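Protein CT_858 (Chlamydia trachomatis, PDB 3DOR) is a secreted chlamydial protease, probably a serine-type endopeptidase, whose mature form is a dimer. Local coordinates at residues Trp381-Arg395 with Val407-Arg420. Residues are numbered along the deposited sequence; the frame is centred on the assembly and turned at random.
Sequences WLTLLENVDTNVESR and VDLQVAEYLKSFGR. With SO4 (sulfate ion), chain P.
Leu415 lays its CD2 methyl over one face of the Trp381 indole, a CH-pi contact 3.9 Å from the centroid of the six-membered ring and almost on the ring normal. At the five-membered end of the indole, Trp381 CD1 meets Phe418 CD2 at 3.9 Å, the two ring planes nearly perpendicular. Leu385 CD1 reaches helix 409-428 and presses on Leu415 CB at 3.5 Å, tighter than usual for two carbons. Past it, Lys416 bends at chi2 and chi3, so that its CD lies along Leu385 CB and its NZ turns back to a salt bridge with Glu413 OE2 (3.1 Å). Leu382 CD2 packs on the Lys416 stem, while Val388 CG1 rests on Ala412 CB.

At the other end polar bonds join the apolar packing. Leu409 sets CG and CD1 against the backbone of Asp389 and Thr390. With CG anti to the carbonyl carbon (chi1 -69°), the Asn391 amide swings across to the start of helix 409-428, where Asn391 OD1 takes Leu409 N (3.0 Å) in the amide plane by a rather bent bond (138°); water 1 bridges OD1 to Gln410 N. Ser394 OG donates to Thr390 O and touches Ala412 CB at 3.5 Å. The axis of segment 391-395 runs at 64° to that of 409-420. Helices 372-384, 391-398 and 409-428 pack as a small three-helix cluster at the chain's periphery, part of the long connection that, in sequence, links neighbouring parallel strands 333-337 and 457-461 of the S41 peptidase region's mixed sheet.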
ATOM      1  N   TRP B 381       8.035 -17.183  -5.006  1.00 32.06           N
ATOM      2  CA  TRP B 381       7.904 -17.673  -6.376  1.00 32.05           C
ATOM      3  C   TRP B 381       8.230 -19.168  -6.394  1.00 33.75           C
ATOM      4  O   TRP B 381       7.539 -19.963  -7.036  1.00 34.77           O
ATOM      5  CB  TRP B 381       8.872 -16.953  -7.319  1.00 31.83           C
ATOM      6  CG  TRP B 381       8.418 -15.597  -7.783  1.00 29.16           C
ATOM      7  CD1 TRP B 381       9.058 -14.401  -7.584  1.00 28.37           C
ATOM      8  CD2 TRP B 381       7.234 -15.299  -8.533  1.00 27.73           C
ATOM      9  NE1 TRP B 381       8.340 -13.378  -8.167  1.00 29.16           N
ATOM     10  CE2 TRP B 381       7.217 -13.902  -8.755  1.00 28.98           C
ATOM     11  CE3 TRP B 381       6.184 -16.078  -9.041  1.00 28.59           C
ATOM     12  CZ2 TRP B 381       6.188 -13.267  -9.462  1.00 29.49           C
ATOM     13  CZ3 TRP B 381       5.163 -15.449  -9.745  1.00 28.92           C
ATOM     14  CH2 TRP B 381       5.172 -14.055  -9.949  1.00 29.88           C
ATOM     15  N   LEU B 382       9.289 -19.546  -5.685  1.00 33.22           N
ATOM     16  CA  LEU B 382       9.708 -20.937  -5.652  1.00 34.32           C
ATOM     17  C   LEU B 382       8.702 -21.858  -4.966  1.00 34.54           C
ATOM     18  O   LEU B 382       8.426 -22.939  -5.471  1.00 34.07           O
ATOM     19  CB  LEU B 382      11.092 -21.063  -5.007  1.00 34.34           C
ATOM     20  CG  LEU B 382      12.251 -20.585  -5.902  1.00 36.38           C
ATOM     21  CD1 LEU B 382      13.526 -20.422  -5.085  1.00 35.11           C
ATOM     22  CD2 LEU B 382      12.471 -21.580  -7.034  1.00 34.80           C
ATOM     23  N   THR B 383       8.138 -21.444  -3.836  1.00 35.40           N
ATOM     24  CA  THR B 383       7.167 -22.311  -3.179  1.00 38.01           C
ATOM     25  C   THR B 383       5.913 -22.380  -4.048  1.00 38.16           C
ATOM     26  O   THR B 383       5.305 -23.436  -4.194  1.00 38.74           O
ATOM     27  CB  THR B 383       6.792 -21.807  -1.764  1.00 38.70           C
ATOM     28  OG1 THR B 383       6.031 -20.600  -1.861  1.00 43.26           O
ATOM     29  CG2 THR B 383       8.036 -21.543  -0.951  1.00 39.01           C
ATOM     30  N   LEU B 384       5.550 -21.255  -4.652  1.00 37.48           N
ATOM     31  CA  LEU B 384       4.369 -21.190  -5.506  1.00 38.04           C
ATOM     32  C   LEU B 384       4.439 -22.167  -6.688  1.00 37.27           C
ATOM     33  O   LEU B 384       3.450 -22.808  -7.038  1.00 36.55           O
ATOM     34  CB  LEU B 384       4.207 -19.765  -6.045  1.00 38.09           C
ATOM     35  CG  LEU B 384       2.875 -19.320  -6.651  1.00 41.86           C
ATOM     36  CD1 LEU B 384       3.042 -17.917  -7.202  1.00 42.64           C
ATOM     37  CD2 LEU B 384       2.434 -20.250  -7.761  1.00 42.46           C
ATOM     38  N   LEU B 385       5.611 -22.279  -7.299  1.00 36.87           N
ATOM     39  CA  LEU B 385       5.781 -23.138  -8.465  1.00 37.84           C
ATOM     40  C   LEU B 385       6.504 -24.433  -8.156  1.00 39.66           C
ATOM     41  O   LEU B 385       6.909 -25.157  -9.062  1.00 38.76           O
ATOM     42  CB  LEU B 385       6.549 -22.380  -9.547  1.00 33.70           C
ATOM     43  CG  LEU B 385       5.959 -21.007  -9.887  1.00 33.64           C
ATOM     44  CD1 LEU B 385       6.910 -20.242 -10.809  1.00 31.15           C
ATOM     45  CD2 LEU B 385       4.581 -21.202 -10.525  1.00 31.91           C
ATOM     46  N   GLU B 386       6.662 -24.717  -6.873  1.00 43.22           N
ATOM     47  CA  GLU B 386       7.352 -25.915  -6.430  1.00 47.31           C
ATOM     48  C   GLU B 386       7.018 -27.167  -7.246  1.00 47.74           C
ATOM     49  O   GLU B 386       7.921 -27.830  -7.762  1.00 47.48           O
ATOM     50  CB  GLU B 386       7.036 -26.161  -4.957  1.00 50.50           C
ATOM     51  CG  GLU B 386       7.976 -27.135  -4.274  1.00 56.39           C
ATOM     52  CD  GLU B 386       7.657 -27.303  -2.804  1.00 59.21           C
ATOM     53  OE1 GLU B 386       7.570 -26.273  -2.096  1.00 60.11           O
ATOM     54  OE2 GLU B 386       7.495 -28.462  -2.358  1.00 61.66           O
ATOM     55  N   ASN B 387       5.732 -27.479  -7.382  1.00 47.34           N
ATOM     56  CA  ASN B 387       5.336 -28.681  -8.111  1.00 49.21           C
ATOM     57  C   ASN B 387       4.718 -28.487  -9.492  1.00 49.87           C
ATOM     58  O   ASN B 387       3.821 -29.238  -9.890  1.00 50.43           O
ATOM     59  CB  ASN B 387       4.389 -29.512  -7.246  1.00 49.89           C
ATOM     60  CG  ASN B 387       5.043 -29.981  -5.964  1.00 49.75           C
ATOM     61  OD1 ASN B 387       4.554 -29.706  -4.872  1.00 51.25           O
ATOM     62  ND2 ASN B 387       6.163 -30.691  -6.091  1.00 49.84           N
ATOM     63  N   VAL B 388       5.201 -27.491 -10.226  1.00 48.44           N
ATOM     64  CA  VAL B 388       4.698 -27.231 -11.565  1.00 45.95           C
ATOM     65  C   VAL B 388       5.668 -27.847 -12.561  1.00 45.71           C
ATOM     66  O   VAL B 388       6.824 -27.429 -12.642  1.00 45.82           O
ATOM     67  CB  VAL B 388       4.570 -25.714 -11.828  1.00 46.19           C
ATOM     68  CG1 VAL B 388       4.266 -25.453 -13.294  1.00 44.72           C
ATOM     69  CG2 VAL B 388       3.468 -25.141 -10.966  1.00 44.12           C
ATOM     70  N   ASP B 389       5.199 -28.848 -13.303  1.00 45.41           N
ATOM     71  CA  ASP B 389       6.028 -29.530 -14.299  1.00 45.56           C
ATOM     72  C   ASP B 389       5.371 -29.532 -15.677  1.00 42.36           C
ATOM     73  O   ASP B 389       5.948 -30.049 -16.632  1.00 41.46           O
ATOM     74  CB  ASP B 389       6.281 -30.998 -13.912  1.00 50.45           C
ATOM     75  CG  ASP B 389       6.371 -31.211 -12.419  1.00 54.93           C
ATOM     76  OD1 ASP B 389       7.151 -30.493 -11.757  1.00 57.95           O
ATOM     77  OD2 ASP B 389       5.664 -32.111 -11.909  1.00 59.37           O
ATOM     78  N   THR B 390       4.170 -28.973 -15.780  1.00 39.40           N
ATOM     79  CA  THR B 390       3.460 -28.951 -17.059  1.00 37.38           C
ATOM     80  C   THR B 390       2.796 -27.605 -17.346  1.00 38.18           C
ATOM     81  O   THR B 390       2.676 -26.748 -16.460  1.00 35.28           O
ATOM     82  CB  THR B 390       2.356 -30.017 -17.095  1.00 37.30           C
ATOM     83  OG1 THR B 390       1.285 -29.614 -16.232  1.00 37.31           O
ATOM     84  CG2 THR B 390       2.890 -31.365 -16.611  1.00 37.99           C
ATOM     85  N   ASN B 391       2.349 -27.435 -18.590  1.00 37.56           N
ATOM     86  CA  ASN B 391       1.681 -26.210 -18.985  1.00 37.38           C
ATOM     87  C   ASN B 391       0.397 -25.999 -18.192  1.00 37.28           C
ATOM     88  O   ASN B 391       0.167 -24.915 -17.659  1.00 36.49           O
ATOM     89  CB  ASN B 391       1.351 -26.222 -20.481  1.00 37.00           C
ATOM     90  CG  ASN B 391       2.587 -26.137 -21.352  1.00 37.59           C
ATOM     91  OD1 ASN B 391       3.523 -25.395 -21.051  1.00 37.83           O
ATOM     92  ND2 ASN B 391       2.590 -26.886 -22.451  1.00 36.67           N
ATOM     93  N   VAL B 392      -0.445 -27.028 -18.119  1.00 38.45           N
ATOM     94  CA  VAL B 392      -1.707 -26.904 -17.391  1.00 38.60           C
ATOM     95  C   VAL B 392      -1.428 -26.509 -15.946  1.00 37.20           C
ATOM     96  O   VAL B 392      -2.150 -25.707 -15.359  1.00 39.08           O
ATOM     97  CB  VAL B 392      -2.512 -28.226 -17.408  1.00 40.88           C
ATOM     98  CG1 VAL B 392      -3.835 -28.033 -16.682  1.00 41.06           C
ATOM     99  CG2 VAL B 392      -2.765 -28.667 -18.837  1.00 42.47           C
ATOM    100  N   GLU B 393      -0.371 -27.078 -15.382  1.00 37.60           N
ATOM    101  CA  GLU B 393       0.028 -26.782 -14.009  1.00 38.07           C
ATOM    102  C   GLU B 393       0.403 -25.306 -13.882  1.00 35.03           C
ATOM    103  O   GLU B 393       0.025 -24.634 -12.928  1.00 34.76           O
ATOM    104  CB  GLU B 393       1.222 -27.655 -13.625  1.00 40.93           C
ATOM    105  CG  GLU B 393       0.962 -28.583 -12.461  1.00 44.15           C
ATOM    106  CD  GLU B 393       1.477 -29.985 -12.711  1.00 45.40           C
ATOM    107  OE1 GLU B 393       0.651 -30.920 -12.695  1.00 49.75           O
ATOM    108  OE2 GLU B 393       2.697 -30.158 -12.925  1.00 42.90           O
ATOM    109  N   SER B 394       1.149 -24.808 -14.860  1.00 32.92           N
ATOM    110  CA  SER B 394       1.563 -23.414 -14.872  1.00 33.79           C
ATOM    111  C   SER B 394       0.339 -22.499 -14.918  1.00 32.59           C
ATOM    112  O   SER B 394       0.232 -21.543 -14.150  1.00 31.47           O
ATOM    113  CB  SER B 394       2.450 -23.149 -16.088  1.00 32.56           C
ATOM    114  OG  SER B 394       3.585 -23.996 -16.068  1.00 34.83           O
ATOM    115  N   ARG B 395      -0.588 -22.796 -15.820  1.00 32.90           N
ATOM    116  CA  ARG B 395      -1.788 -21.980 -15.944  1.00 34.18           C
ATOM    117  C   ARG B 395      -2.614 -21.982 -14.668  1.00 33.50           C
ATOM    118  O   ARG B 395      -3.236 -20.977 -14.322  1.00 33.46           O
ATOM    119  CB  ARG B 395      -2.639 -22.455 -17.121  1.00 35.85           C
ATOM    120  CG  ARG B 395      -2.178 -21.923 -18.465  1.00 38.03           C
ATOM    121  CD  ARG B 395      -3.020 -22.497 -19.587  1.00 41.89           C
ATOM    122  NE  ARG B 395      -2.283 -23.508 -20.331  1.00 45.66           N
ATOM    123  CZ  ARG B 395      -2.747 -24.717 -20.615  1.00 46.36           C
ATOM    124  NH1 ARG B 395      -3.960 -25.075 -20.216  1.00 47.00           N
ATOM    125  NH2 ARG B 395      -1.992 -25.568 -21.298  1.00 48.18           N
ATOM    126  N   VAL B 407       0.789 -17.624 -20.293  1.00 30.27           N
ATOM    127  CA  VAL B 407       1.481 -18.460 -19.314  1.00 31.60           C
ATOM    128  C   VAL B 407       1.829 -19.830 -19.891  1.00 34.29           C
ATOM    129  O   VAL B 407       0.997 -20.495 -20.512  1.00 34.60           O
ATOM    130  CB  VAL B 407       0.657 -18.624 -18.011  1.00 31.27           C
ATOM    131  CG1 VAL B 407       1.262 -19.721 -17.127  1.00 26.07           C
ATOM    132  CG2 VAL B 407       0.647 -17.295 -17.248  1.00 30.13           C
ATOM    133  N   ASP B 408       3.074 -20.228 -19.648  1.00 35.61           N
ATOM    134  CA  ASP B 408       3.662 -21.475 -20.135  1.00 37.31           C
ATOM    135  C   ASP B 408       4.469 -22.157 -19.044  1.00 34.39           C
ATOM    136  O   ASP B 408       4.642 -21.613 -17.965  1.00 33.63           O
ATOM    137  CB  ASP B 408       4.640 -21.146 -21.269  1.00 38.86           C
ATOM    138  CG  ASP B 408       4.283 -21.823 -22.540  1.00 43.12           C
ATOM    139  OD1 ASP B 408       5.000 -21.623 -23.543  1.00 45.83           O
ATOM    140  OD2 ASP B 408       3.276 -22.561 -22.531  1.00 48.69           O
ATOM    141  N   LEU B 409       4.984 -23.343 -19.349  1.00 34.75           N
ATOM    142  CA  LEU B 409       5.844 -24.047 -18.410  1.00 34.74           C
ATOM    143  C   LEU B 409       7.132 -23.212 -18.473  1.00 31.80           C
ATOM    144  O   LEU B 409       7.834 -23.034 -17.479  1.00 32.12           O
ATOM    145  CB  LEU B 409       6.134 -25.470 -18.899  1.00 36.36           C
ATOM    146  CG  LEU B 409       6.156 -26.627 -17.888  1.00 39.75           C
ATOM    147  CD1 LEU B 409       7.020 -27.741 -18.463  1.00 39.25           C
ATOM    148  CD2 LEU B 409       6.701 -26.184 -16.534  1.00 37.31           C
ATOM    149  N   GLN B 410       7.419 -22.700 -19.666  1.00 30.20           N
ATOM    150  CA  GLN B 410       8.596 -21.867 -19.898  1.00 31.96           C
ATOM    151  C   GLN B 410       8.547 -20.667 -18.961  1.00 29.45           C
ATOM    152  O   GLN B 410       9.557 -20.265 -18.385  1.00 30.14           O
ATOM    153  CB  GLN B 410       8.630 -21.387 -21.355  1.00 34.03           C
ATOM    154  CG  GLN B 410       9.757 -20.397 -21.669  1.00 38.92           C
ATOM    155  CD  GLN B 410      11.133 -20.897 -21.231  1.00 44.03           C
ATOM    156  OE1 GLN B 410      11.445 -20.947 -20.034  1.00 47.48           O
ATOM    157  NE2 GLN B 410      11.960 -21.274 -22.201  1.00 46.04           N
ATOM    158  N   VAL B 411       7.355 -20.109 -18.810  1.00 29.28           N
ATOM    159  CA  VAL B 411       7.152 -18.968 -17.938  1.00 29.57           C
ATOM    160  C   VAL B 411       7.390 -19.390 -16.492  1.00 30.02           C
ATOM    161  O   VAL B 411       8.084 -18.691 -15.744  1.00 31.21           O
ATOM    162  CB  VAL B 411       5.727 -18.391 -18.120  1.00 28.28           C
ATOM    163  CG1 VAL B 411       5.409 -17.394 -17.022  1.00 25.19           C
ATOM    164  CG2 VAL B 411       5.626 -17.716 -19.492  1.00 27.05           C
ATOM    165  N   ALA B 412       6.834 -20.535 -16.104  1.00 28.28           N
ATOM    166  CA  ALA B 412       7.012 -21.038 -14.743  1.00 29.06           C
ATOM    167  C   ALA B 412       8.498 -21.256 -14.482  1.00 29.31           C
ATOM    168  O   ALA B 412       9.008 -20.887 -13.431  1.00 28.43           O
ATOM    169  CB  ALA B 412       6.237 -22.346 -14.545  1.00 27.71           C
ATOM    170  N   GLU B 413       9.196 -21.842 -15.452  1.00 30.75           N
ATOM    171  CA  GLU B 413      10.622 -22.086 -15.310  1.00 32.15           C
ATOM    172  C   GLU B 413      11.410 -20.784 -15.204  1.00 31.74           C
ATOM    173  O   GLU B 413      12.408 -20.724 -14.490  1.00 31.93           O
ATOM    174  CB  GLU B 413      11.142 -22.922 -16.482  1.00 35.17           C
ATOM    175  CG  GLU B 413      10.634 -24.361 -16.469  1.00 40.36           C
ATOM    176  CD  GLU B 413      10.920 -25.059 -15.144  1.00 43.82           C
ATOM    177  OE1 GLU B 413      12.072 -24.970 -14.670  1.00 47.03           O
ATOM    178  OE2 GLU B 413      10.005 -25.694 -14.573  1.00 46.49           O
ATOM    179  N   TYR B 414      10.970 -19.747 -15.914  1.00 30.01           N
ATOM    180  CA  TYR B 414      11.648 -18.454 -15.845  1.00 29.92           C
ATOM    181  C   TYR B 414      11.503 -17.895 -14.438  1.00 29.28           C
ATOM    182  O   TYR B 414      12.469 -17.406 -13.855  1.00 28.45           O
ATOM    183  CB  TYR B 414      11.040 -17.450 -16.833  1.00 26.10           C
ATOM    184  CG  TYR B 414      11.561 -17.532 -18.249  1.00 28.36           C
ATOM    185  CD1 TYR B 414      10.758 -17.135 -19.316  1.00 28.69           C
ATOM    186  CD2 TYR B 414      12.865 -17.960 -18.528  1.00 26.56           C
ATOM    187  CE1 TYR B 414      11.229 -17.154 -20.622  1.00 27.39           C
ATOM    188  CE2 TYR B 414      13.347 -17.983 -19.837  1.00 26.02           C
ATOM    189  CZ  TYR B 414      12.518 -17.574 -20.880  1.00 29.63           C
ATOM    190  OH  TYR B 414      12.964 -17.567 -22.186  1.00 30.08           O
ATOM    191  N   LEU B 415      10.285 -17.962 -13.904  1.00 29.32           N
ATOM    192  CA  LEU B 415      10.004 -17.448 -12.569  1.00 29.71           C
ATOM    193  C   LEU B 415      10.822 -18.172 -11.494  1.00 30.50           C
ATOM    194  O   LEU B 415      11.308 -17.547 -10.547  1.00 29.65           O
ATOM    195  CB  LEU B 415       8.504 -17.546 -12.275  1.00 28.33           C
ATOM    196  CG  LEU B 415       7.629 -16.618 -13.127  1.00 29.26           C
ATOM    197  CD1 LEU B 415       6.160 -16.982 -12.967  1.00 27.86           C
ATOM    198  CD2 LEU B 415       7.870 -15.177 -12.722  1.00 24.18           C
ATOM    199  N   LYS B 416      10.987 -19.481 -11.643  1.00 30.49           N
ATOM    200  CA  LYS B 416      11.784 -20.238 -10.683  1.00 32.23           C
ATOM    201  C   LYS B 416      13.254 -19.859 -10.814  1.00 31.38           C
ATOM    202  O   LYS B 416      13.968 -19.748  -9.818  1.00 32.29           O
ATOM    203  CB  LYS B 416      11.591 -21.738 -10.893  1.00 31.93           C
ATOM    204  CG  LYS B 416      10.307 -22.225 -10.259  1.00 35.75           C
ATOM    205  CD  LYS B 416       9.608 -23.289 -11.072  1.00 39.53           C
ATOM    206  CE  LYS B 416      10.317 -24.619 -11.022  1.00 40.72           C
ATOM    207  NZ  LYS B 416       9.404 -25.675 -11.561  1.00 41.02           N
ATOM    208  N   SER B 417      13.701 -19.650 -12.047  1.00 31.29           N
ATOM    209  CA  SER B 417      15.081 -19.260 -12.289  1.00 31.29           C
ATOM    210  C   SER B 417      15.321 -17.894 -11.630  1.00 31.03           C
ATOM    211  O   SER B 417      16.370 -17.645 -11.038  1.00 31.04           O
ATOM    212  CB  SER B 417      15.343 -19.185 -13.794  1.00 31.93           C
ATOM    213  OG  SER B 417      16.625 -18.643 -14.050  1.00 34.28           O
ATOM    214  N   PHE B 418      14.329 -17.017 -11.720  1.00 30.43           N
ATOM    215  CA  PHE B 418      14.431 -15.696 -11.113  1.00 29.86           C
ATOM    216  C   PHE B 418      14.670 -15.827  -9.608  1.00 29.45           C
ATOM    217  O   PHE B 418      15.553 -15.180  -9.049  1.00 30.35           O
ATOM    218  CB  PHE B 418      13.139 -14.904 -11.351  1.00 27.23           C
ATOM    219  CG  PHE B 418      13.087 -13.589 -10.617  1.00 30.07           C
ATOM    220  CD1 PHE B 418      13.700 -12.457 -11.145  1.00 28.13           C
ATOM    221  CD2 PHE B 418      12.439 -13.488  -9.390  1.00 29.07           C
ATOM    222  CE1 PHE B 418      13.672 -11.243 -10.471  1.00 29.77           C
ATOM    223  CE2 PHE B 418      12.405 -12.280  -8.702  1.00 31.64           C
ATOM    224  CZ  PHE B 418      13.026 -11.148  -9.247  1.00 32.34           C
ATOM    225  N   GLY B 419      13.852 -16.645  -8.953  1.00 30.88           N
ATOM    226  CA  GLY B 419      13.996 -16.838  -7.519  1.00 29.49           C
ATOM    227  C   GLY B 419      15.389 -17.318  -7.149  1.00 29.15           C
ATOM    228  O   GLY B 419      16.020 -16.770  -6.243  1.00 28.87           O
ATOM    229  N   ARG B 420      15.879 -18.334  -7.855  1.00 29.31           N
ATOM    230  CA  ARG B 420      17.208 -18.866  -7.577  1.00 31.51           C
ATOM    231  C   ARG B 420      18.312 -17.837  -7.744  1.00 31.27           C
ATOM    232  O   ARG B 420      19.234 -17.782  -6.929  1.00 32.95           O
ATOM    233  CB  ARG B 420      17.525 -20.043  -8.494  1.00 32.58           C
ATOM    234  CG  ARG B 420      16.613 -21.229  -8.343  1.00 37.39           C
ATOM    235  CD  ARG B 420      16.991 -22.276  -9.371  1.00 41.88           C
ATOM    236  NE  ARG B 420      15.858 -23.133  -9.682  1.00 47.21           N
ATOM    237  CZ  ARG B 420      15.424 -23.367 -10.914  1.00 46.76           C
ATOM    238  NH1 ARG B 420      16.037 -22.802 -11.947  1.00 44.47           N
ATOM    239  NH2 ARG B 420      14.380 -24.165 -11.110  1.00 50.61           N
TER
HETATM  240  S   SO4 P 620      19.305 -20.823 -12.826  1.00 63.31           S
HETATM  241  O1  SO4 P 620      19.705 -19.441 -13.270  1.00 60.72           O
HETATM  242  O2  SO4 P 620      18.044 -21.210 -13.544  1.00 61.90           O
HETATM  243  O3  SO4 P 620      20.354 -21.842 -13.181  1.00 62.48           O
HETATM  244  O4  SO4 P 620      19.136 -20.788 -11.342  1.00 62.34           O
HETATM  245  O   HOH W   1       6.211 -24.238 -22.280  1.00 38.99           O
HETATM  246  O   HOH W   2       0.093 -23.122 -21.314  1.00 39.40           O